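Local coordinates for protein TASOR (Homo sapiens, PDB 6TL1) that serves, through the HUSH complex, in epigenetic silencing of H3K9me3-rich loci and transposable elements, this piece being its pseudo-PARP domain, at residues 121-135 / 198-211. Residues are numbered along the deposited sequence; the frame is centred on the assembly and turned at random.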
ATOM      1  N   LEU A 121      12.828   1.770 -12.574  1.00 52.84           N
ATOM      2  CA  LEU A 121      13.901   2.294 -11.742  1.00 52.44           C
ATOM      3  C   LEU A 121      15.223   2.272 -12.501  1.00 57.34           C
ATOM      4  O   LEU A 121      15.482   1.383 -13.318  1.00 56.82           O
ATOM      5  CB  LEU A 121      14.039   1.477 -10.458  1.00 47.50           C
ATOM      6  CG  LEU A 121      12.829   1.449  -9.537  1.00 50.04           C
ATOM      7  CD1 LEU A 121      13.000   0.408  -8.447  1.00 51.13           C
ATOM      8  CD2 LEU A 121      12.636   2.827  -8.937  1.00 52.62           C
ATOM      9  N   ASP A 122      16.059   3.273 -12.226  1.00 60.36           N
ATOM     10  CA  ASP A 122      17.400   3.345 -12.788  1.00 65.94           C
ATOM     11  C   ASP A 122      18.355   2.447 -12.006  1.00 60.97           C
ATOM     12  O   ASP A 122      18.197   2.247 -10.800  1.00 54.32           O
ATOM     13  CB  ASP A 122      17.914   4.787 -12.767  1.00 77.74           C
ATOM     14  CG  ASP A 122      17.110   5.714 -13.668  1.00 85.68           C
ATOM     15  OD1 ASP A 122      16.331   5.218 -14.511  1.00 87.19           O
ATOM     16  OD2 ASP A 122      17.257   6.948 -13.526  1.00 88.74           O
ATOM     17  N   THR A 123      19.362   1.915 -12.700  1.00 59.40           N
ATOM     18  CA  THR A 123      20.367   1.094 -12.030  1.00 62.99           C
ATOM     19  C   THR A 123      21.113   1.903 -10.978  1.00 60.85           C
ATOM     20  O   THR A 123      21.487   3.056 -11.206  1.00 60.67           O
ATOM     21  CB  THR A 123      21.384   0.530 -13.025  1.00 70.54           C
ATOM     22  OG1 THR A 123      20.703  -0.028 -14.149  1.00 76.64           O
ATOM     23  CG2 THR A 123      22.226  -0.550 -12.357  1.00 70.32           C
ATOM     24  N   GLY A 124      21.332   1.290  -9.818  1.00 59.51           N
ATOM     25  CA  GLY A 124      21.975   1.983  -8.724  1.00 61.16           C
ATOM     26  C   GLY A 124      21.057   2.866  -7.914  1.00 56.88           C
ATOM     27  O   GLY A 124      21.535   3.551  -7.003  1.00 57.65           O
ATOM     28  N   ALA A 125      19.762   2.881  -8.219  1.00 55.78           N
ATOM     29  CA  ALA A 125      18.819   3.681  -7.456  1.00 55.71           C
ATOM     30  C   ALA A 125      18.742   3.200  -6.015  1.00 56.85           C
ATOM     31  O   ALA A 125      18.875   2.007  -5.724  1.00 55.98           O
ATOM     32  CB  ALA A 125      17.429   3.611  -8.080  1.00 53.90           C
ATOM     33  N   MET A 126      18.504   4.147  -5.112  1.00 54.53           N
ATOM     34  CA  MET A 126      18.307   3.863  -3.703  1.00 50.53           C
ATOM     35  C   MET A 126      16.959   4.426  -3.276  1.00 53.42           C
ATOM     36  O   MET A 126      16.551   5.495  -3.738  1.00 52.78           O
ATOM     37  CB  MET A 126      19.447   4.474  -2.883  1.00 55.90           C
ATOM     38  CG  MET A 126      19.175   4.590  -1.402  1.00 66.47           C
ATOM     39  SD  MET A 126      20.680   4.864  -0.421  1.00 78.92           S
ATOM     40  CE  MET A 126      21.992   4.408  -1.498  1.00 75.16           C
ATOM     41  N   GLY A 127      16.284   3.721  -2.368  1.00 49.37           N
ATOM     42  CA  GLY A 127      14.949   4.130  -1.973  1.00 49.92           C
ATOM     43  C   GLY A 127      14.548   3.544  -0.639  1.00 48.76           C
ATOM     44  O   GLY A 127      15.199   2.641  -0.100  1.00 45.87           O
ATOM     45  N   ASP A 128      13.446   4.079  -0.120  1.00 42.46           N
ATOM     46  CA  ASP A 128      12.812   3.612   1.104  1.00 42.97           C
ATOM     47  C   ASP A 128      11.400   3.166   0.771  1.00 39.07           C
ATOM     48  O   ASP A 128      10.658   3.903   0.117  1.00 40.94           O
ATOM     49  CB  ASP A 128      12.756   4.733   2.151  1.00 52.04           C
ATOM     50  CG  ASP A 128      14.124   5.174   2.606  1.00 64.70           C
ATOM     51  OD1 ASP A 128      14.959   4.299   2.922  1.00 67.76           O
ATOM     52  OD2 ASP A 128      14.369   6.402   2.631  1.00 69.07           O
ATOM     53  N   VAL A 129      11.022   1.972   1.218  1.00 38.08           N
ATOM     54  CA  VAL A 129       9.692   1.434   0.959  1.00 39.56           C
ATOM     55  C   VAL A 129       9.019   1.182   2.302  1.00 39.11           C
ATOM     56  O   VAL A 129       9.568   0.463   3.148  1.00 39.64           O
ATOM     57  CB  VAL A 129       9.747   0.148   0.121  1.00 41.14           C
ATOM     58  CG1 VAL A 129       8.353  -0.386  -0.121  1.00 39.96           C
ATOM     59  CG2 VAL A 129      10.462   0.412  -1.201  1.00 42.60           C
ATOM     60  N   VAL A 130       7.850   1.794   2.503  1.00 40.90           N
ATOM     61  CA  VAL A 130       7.004   1.519   3.662  1.00 39.37           C
ATOM     62  C   VAL A 130       6.072   0.371   3.314  1.00 36.06           C
ATOM     63  O   VAL A 130       5.463   0.347   2.237  1.00 35.03           O
ATOM     64  CB  VAL A 130       6.217   2.767   4.105  1.00 39.69           C
ATOM     65  CG1 VAL A 130       5.283   2.443   5.302  1.00 33.48           C
ATOM     66  CG2 VAL A 130       7.169   3.852   4.566  1.00 38.22           C
ATOM     67  N   ILE A 131       6.041  -0.631   4.182  1.00 35.53           N
ATOM     68  CA  ILE A 131       5.123  -1.751   4.073  1.00 31.80           C
ATOM     69  C   ILE A 131       3.953  -1.472   5.003  1.00 34.87           C
ATOM     70  O   ILE A 131       4.137  -1.316   6.220  1.00 31.95           O
ATOM     71  CB  ILE A 131       5.805  -3.080   4.432  1.00 30.61           C
ATOM     72  CG1 ILE A 131       6.965  -3.379   3.464  1.00 34.45           C
ATOM     73  CG2 ILE A 131       4.771  -4.208   4.514  1.00 30.44           C
ATOM     74  CD1 ILE A 131       7.733  -4.653   3.804  1.00 32.67           C
ATOM     75  N   PHE A 132       2.755  -1.402   4.430  1.00 32.82           N
ATOM     76  CA  PHE A 132       1.529  -1.203   5.191  1.00 34.54           C
ATOM     77  C   PHE A 132       0.804  -2.521   5.348  1.00 35.65           C
ATOM     78  O   PHE A 132       0.712  -3.303   4.397  1.00 36.90           O
ATOM     79  CB  PHE A 132       0.590  -0.218   4.492  1.00 33.10           C
ATOM     80  CG  PHE A 132       1.127   1.165   4.404  1.00 34.63           C
ATOM     81  CD1 PHE A 132       1.891   1.555   3.324  1.00 35.00           C
ATOM     82  CD2 PHE A 132       0.872   2.082   5.418  1.00 36.86           C
ATOM     83  CE1 PHE A 132       2.386   2.848   3.244  1.00 39.84           C
ATOM     84  CE2 PHE A 132       1.371   3.364   5.353  1.00 35.25           C
ATOM     85  CZ  PHE A 132       2.140   3.749   4.263  1.00 35.64           C
ATOM     86  N   LYS A 133       0.245  -2.749   6.531  1.00 35.55           N
ATOM     87  CA  LYS A 133      -0.774  -3.772   6.633  1.00 34.44           C
ATOM     88  C   LYS A 133      -2.108  -3.116   6.297  1.00 35.58           C
ATOM     89  O   LYS A 133      -2.340  -1.946   6.614  1.00 39.83           O
ATOM     90  CB  LYS A 133      -0.809  -4.431   8.014  1.00 35.93           C
ATOM     91  CG  LYS A 133      -1.277  -3.575   9.166  1.00 46.21           C
ATOM     92  CD  LYS A 133      -1.423  -4.454  10.418  1.00 46.78           C
ATOM     93  CE  LYS A 133      -1.770  -3.653  11.676  1.00 49.69           C
ATOM     94  NZ  LYS A 133      -1.728  -4.536  12.891  1.00 54.81           N
ATOM     95  N   ILE A 134      -2.952  -3.853   5.578  1.00 36.84           N
ATOM     96  CA  ILE A 134      -4.211  -3.332   5.070  1.00 35.84           C
ATOM     97  C   ILE A 134      -5.274  -4.393   5.261  1.00 38.02           C
ATOM     98  O   ILE A 134      -4.979  -5.581   5.419  1.00 40.42           O
ATOM     99  CB  ILE A 134      -4.143  -2.939   3.574  1.00 35.54           C
ATOM    100  CG1 ILE A 134      -3.708  -4.160   2.747  1.00 42.13           C
ATOM    101  CG2 ILE A 134      -3.206  -1.768   3.390  1.00 28.01           C
ATOM    102  CD1 ILE A 134      -3.670  -3.934   1.241  1.00 39.49           C
ATOM    103  N   MET A 135      -6.521  -3.939   5.243  1.00 34.71           N
ATOM    104  CA  MET A 135      -7.679  -4.807   5.075  1.00 36.43           C
ATOM    105  C   MET A 135      -8.410  -4.346   3.832  1.00 40.75           C
ATOM    106  O   MET A 135      -8.998  -3.254   3.815  1.00 38.21           O
ATOM    107  CB  MET A 135      -8.584  -4.752   6.299  1.00 38.30           C
ATOM    108  CG  MET A 135      -7.934  -5.347   7.532  1.00 50.80           C
ATOM    109  SD  MET A 135      -9.066  -5.320   8.929  1.00 57.46           S
ATOM    110  CE  MET A 135      -8.954  -3.584   9.318  1.00 55.13           C
ATOM    111  N   HIS A 198      -8.058   1.527   8.012  1.00 35.78           N
ATOM    112  CA  HIS A 198      -7.730   0.152   7.652  1.00 38.60           C
ATOM    113  C   HIS A 198      -6.444   0.062   6.827  1.00 35.56           C
ATOM    114  O   HIS A 198      -6.204  -0.942   6.153  1.00 37.92           O
ATOM    115  CB  HIS A 198      -8.919  -0.525   6.947  1.00 35.95           C
ATOM    116  CG  HIS A 198      -9.534   0.269   5.835  1.00 38.52           C
ATOM    117  ND1 HIS A 198      -9.941   1.580   5.978  1.00 41.43           N
ATOM    118  CD2 HIS A 198      -9.872  -0.088   4.570  1.00 36.86           C
ATOM    119  CE1 HIS A 198     -10.465   2.006   4.843  1.00 41.72           C
ATOM    120  NE2 HIS A 198     -10.430   1.016   3.968  1.00 38.31           N
ATOM    121  N   VAL A 199      -5.606   1.087   6.917  1.00 35.07           N
ATOM    122  CA  VAL A 199      -4.251   1.137   6.394  1.00 35.08           C
ATOM    123  C   VAL A 199      -3.342   1.523   7.550  1.00 40.40           C
ATOM    124  O   VAL A 199      -3.586   2.534   8.219  1.00 45.09           O
ATOM    125  CB  VAL A 199      -4.132   2.162   5.254  1.00 34.34           C
ATOM    126  CG1 VAL A 199      -2.688   2.383   4.894  1.00 34.09           C
ATOM    127  CG2 VAL A 199      -4.971   1.706   4.036  1.00 36.97           C
ATOM    128  N   CYS A 200      -2.313   0.708   7.810  1.00 35.00           N
ATOM    129  CA  CYS A 200      -1.439   0.947   8.961  1.00 37.47           C
ATOM    130  C   CYS A 200       0.011   0.620   8.619  1.00 39.59           C
ATOM    131  O   CYS A 200       0.295  -0.493   8.144  1.00 39.45           O
ATOM    132  CB  CYS A 200      -1.901   0.111  10.160  1.00 39.27           C
ATOM    133  SG  CYS A 200      -1.032   0.482  11.692  1.00 48.25           S
ATOM    134  N   PRO A 201       0.947   1.542   8.835  1.00 41.31           N
ATOM    135  CA  PRO A 201       2.361   1.232   8.576  1.00 40.06           C
ATOM    136  C   PRO A 201       2.855   0.108   9.479  1.00 42.69           C
ATOM    137  O   PRO A 201       2.587   0.085  10.686  1.00 38.24           O
ATOM    138  CB  PRO A 201       3.078   2.551   8.868  1.00 41.92           C
ATOM    139  CG  PRO A 201       2.185   3.258   9.810  1.00 46.09           C
ATOM    140  CD  PRO A 201       0.777   2.876   9.433  1.00 46.18           C
ATOM    141  N   TYR A 202       3.561  -0.839   8.872  1.00 38.72           N
ATOM    142  CA  TYR A 202       4.030  -2.064   9.505  1.00 38.56           C
ATOM    143  C   TYR A 202       5.545  -2.208   9.500  1.00 36.00           C
ATOM    144  O   TYR A 202       6.124  -2.629  10.508  1.00 39.84           O
ATOM    145  CB  TYR A 202       3.383  -3.264   8.778  1.00 38.51           C
ATOM    146  CG  TYR A 202       3.863  -4.617   9.234  1.00 38.05           C
ATOM    147  CD1 TYR A 202       3.332  -5.209  10.377  1.00 41.61           C
ATOM    148  CD2 TYR A 202       4.825  -5.322   8.507  1.00 38.48           C
ATOM    149  CE1 TYR A 202       3.765  -6.448  10.803  1.00 48.49           C
ATOM    150  CE2 TYR A 202       5.269  -6.556   8.931  1.00 38.96           C
ATOM    151  CZ  TYR A 202       4.732  -7.121  10.063  1.00 44.00           C
ATOM    152  OH  TYR A 202       5.169  -8.363  10.480  1.00 48.39           O
ATOM    153  N   ALA A 203       6.213  -1.848   8.402  1.00 33.31           N
ATOM    154  CA  ALA A 203       7.661  -1.983   8.322  1.00 37.85           C
ATOM    155  C   ALA A 203       8.197  -1.006   7.289  1.00 39.97           C
ATOM    156  O   ALA A 203       7.465  -0.533   6.419  1.00 43.10           O
ATOM    157  CB  ALA A 203       8.075  -3.420   7.957  1.00 32.84           C
ATOM    158  N   VAL A 204       9.493  -0.716   7.396  1.00 37.80           N
ATOM    159  CA  VAL A 204      10.209   0.123   6.439  1.00 35.81           C
ATOM    160  C   VAL A 204      11.501  -0.584   6.053  1.00 38.95           C
ATOM    161  O   VAL A 204      12.212  -1.104   6.922  1.00 41.12           O
ATOM    162  CB  VAL A 204      10.518   1.520   7.009  1.00 45.95           C
ATOM    163  CG1 VAL A 204      11.074   2.421   5.922  1.00 45.94           C
ATOM    164  CG2 VAL A 204       9.262   2.133   7.629  1.00 48.90           C
ATOM    165  N   VAL A 205      11.794  -0.611   4.757  1.00 35.15           N
ATOM    166  CA  VAL A 205      13.042  -1.154   4.243  1.00 37.03           C
ATOM    167  C   VAL A 205      13.681  -0.112   3.343  1.00 39.54           C
ATOM    168  O   VAL A 205      13.000   0.709   2.719  1.00 46.98           O
ATOM    169  CB  VAL A 205      12.826  -2.456   3.452  1.00 38.65           C
ATOM    170  CG1 VAL A 205      12.298  -3.557   4.354  1.00 37.96           C
ATOM    171  CG2 VAL A 205      11.886  -2.197   2.278  1.00 39.87           C
ATOM    172  N   SER A 206      15.002  -0.137   3.295  1.00 39.13           N
ATOM    173  CA  SER A 206      15.772   0.632   2.334  1.00 43.20           C
ATOM    174  C   SER A 206      16.349  -0.345   1.316  1.00 40.14           C
ATOM    175  O   SER A 206      16.809  -1.428   1.685  1.00 44.55           O
ATOM    176  CB  SER A 206      16.882   1.418   3.026  1.00 48.53           C
ATOM    177  OG  SER A 206      16.344   2.480   3.795  1.00 51.94           O
ATOM    178  N   PHE A 207      16.311   0.016   0.038  1.00 42.73           N
ATOM    179  CA  PHE A 207      16.809  -0.867  -1.006  1.00 43.52           C
ATOM    180  C   PHE A 207      17.830  -0.151  -1.878  1.00 42.45           C
ATOM    181  O   PHE A 207      17.864   1.077  -1.967  1.00 43.51           O
ATOM    182  CB  PHE A 207      15.674  -1.404  -1.906  1.00 41.18           C
ATOM    183  CG  PHE A 207      15.042  -0.359  -2.808  1.00 43.87           C
ATOM    184  CD1 PHE A 207      15.626  -0.008  -4.013  1.00 47.40           C
ATOM    185  CD2 PHE A 207      13.840   0.232  -2.464  1.00 44.00           C
ATOM    186  CE1 PHE A 207      15.043   0.945  -4.838  1.00 49.42           C
ATOM    187  CE2 PHE A 207      13.249   1.175  -3.285  1.00 47.29           C
ATOM    188  CZ  PHE A 207      13.852   1.533  -4.474  1.00 48.34           C
ATOM    189  N   THR A 208      18.647  -0.945  -2.551  1.00 40.68           N
ATOM    190  CA  THR A 208      19.344  -0.479  -3.735  1.00 45.71           C
ATOM    191  C   THR A 208      18.892  -1.348  -4.895  1.00 44.76           C
ATOM    192  O   THR A 208      18.505  -2.506  -4.703  1.00 44.65           O
ATOM    193  CB  THR A 208      20.870  -0.515  -3.590  1.00 50.66           C
ATOM    194  OG1 THR A 208      21.298  -1.825  -3.194  1.00 46.38           O
ATOM    195  CG2 THR A 208      21.311   0.502  -2.550  1.00 55.93           C
ATOM    196  N   TYR A 209      18.866  -0.756  -6.082  1.00 46.86           N
ATOM    197  CA  TYR A 209      18.376  -1.409  -7.286  1.00 55.17           C
ATOM    198  C   TYR A 209      19.496  -1.513  -8.323  1.00 53.76           C
ATOM    199  O   TYR A 209      20.159  -0.515  -8.628  1.00 56.10           O
ATOM    200  CB  TYR A 209      17.152  -0.654  -7.837  1.00 54.71           C
ATOM    201  CG  TYR A 209      16.556  -1.261  -9.087  1.00 59.18           C
ATOM    202  CD1 TYR A 209      15.651  -2.319  -9.011  1.00 58.66           C
ATOM    203  CD2 TYR A 209      16.870  -0.762 -10.337  1.00 60.09           C
ATOM    204  CE1 TYR A 209      15.102  -2.871 -10.161  1.00 58.70           C
ATOM    205  CE2 TYR A 209      16.327  -1.308 -11.482  1.00 65.56           C
ATOM    206  CZ  TYR A 209      15.447  -2.361 -11.384  1.00 63.98           C
ATOM    207  OH  TYR A 209      14.909  -2.900 -12.526  1.00 71.41           O
ATOM    208  N   LYS A 210      19.689  -2.729  -8.853  1.00 56.67           N
ATOM    209  CA  LYS A 210      20.590  -3.120  -9.945  1.00 71.56           C
ATOM    210  C   LYS A 210      19.735  -3.838 -10.986  1.00 75.78           C
ATOM    211  O   LYS A 210      19.124  -4.859 -10.659  1.00 78.80           O
ATOM    212  CB  LYS A 210      21.666  -4.133  -9.463  1.00 78.09           C
ATOM    213  CG  LYS A 210      22.947  -3.778  -8.625  1.00 84.84           C
ATOM    214  CD  LYS A 210      24.004  -2.937  -9.435  1.00 92.80           C
ATOM    215  CE  LYS A 210      25.427  -2.710  -8.748  1.00 95.74           C
ATOM    216  NZ  LYS A 210      25.339  -2.222  -7.305  1.00 95.15           N
ATOM    217  N   ASP A 211      19.671  -3.353 -12.227  1.00 79.64           N
ATOM    218  CA  ASP A 211      18.824  -4.088 -13.196  1.00 81.77           C
ATOM    219  C   ASP A 211      19.458  -5.391 -13.725  1.00 79.00           C
ATOM    220  O   ASP A 211      20.599  -5.737 -13.411  1.00 75.52           O
ATOM    221  CB  ASP A 211      18.438  -3.223 -14.402  1.00 94.10           C
ATOM    222  CG  ASP A 211      19.629  -2.562 -15.049  1.00108.07           C
ATOM    223  OD1 ASP A 211      19.560  -2.232 -16.252  1.00115.09           O
ATOM    224  OD2 ASP A 211      20.637  -2.367 -14.340  1.00114.09           O
TER
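Phe-207 swings its ring across the ladder onto Gly-127, its partner in an antiparallel hydrogen-bonded pair. With CG between backbone N and carbonyl carbon (chi1 70°), the phenyl face lies against the glycine, whose CA sits 4.0 Å from the Phe-207 ring centroid in a CH-pi contact. Having no side chain, Gly-127 lets the ring lie directly on its backbone. Val-129 meets the same ring at its edge, CG2 lying 3.6 Å from Phe-207 CE2, while Leu-121 CD1 approaches obliquely. Two residues beyond Phe-207, Tyr-209 receives Leu-121 CB over one face, 3.8 Å from its ring centroid; the tyrosine CG is anti to its backbone N (chi1 -180°), which carries the ring alongside Leu-121 and Asp-122. A type II turn runs from Asp-122 to Ala-125, where Gly-124 tolerates a positive phi; Gly-124 and Ala-125 then both face Tyr-209 as a G1 beta bulge.

On the other face of the ladder, Ser-206 OG hydrogen-bonds to the carboxylate atom Asp-128 OD1, modelled very short, and the serine hydroxyl also accepts from Arg-38 NE. Further on, Ile-131 O accepts from both Tyr-202 N (2.8 Å) and Ala-203 N (3.1 Å). This classic bulge shifts the register by one. Pro-201, which has no N-H, falls opposite Phe-132 in a non-hydrogen-bonded pair, where this strand asks none of it. Val-199 CG1 comes obliquely to the Phe-132 ring, 3.6 Å from CD2, and Val-130 CG1 sits over one face of that ring, offset toward the rim.

These are central strands of the five-stranded antiparallel sheet: 126-134 is flanked by 71-77, and 199-209 by 34-42. Helix 82-88 packs against Phe-132 and Val-204, helix 45-60 against Lys-133 and Cys-200.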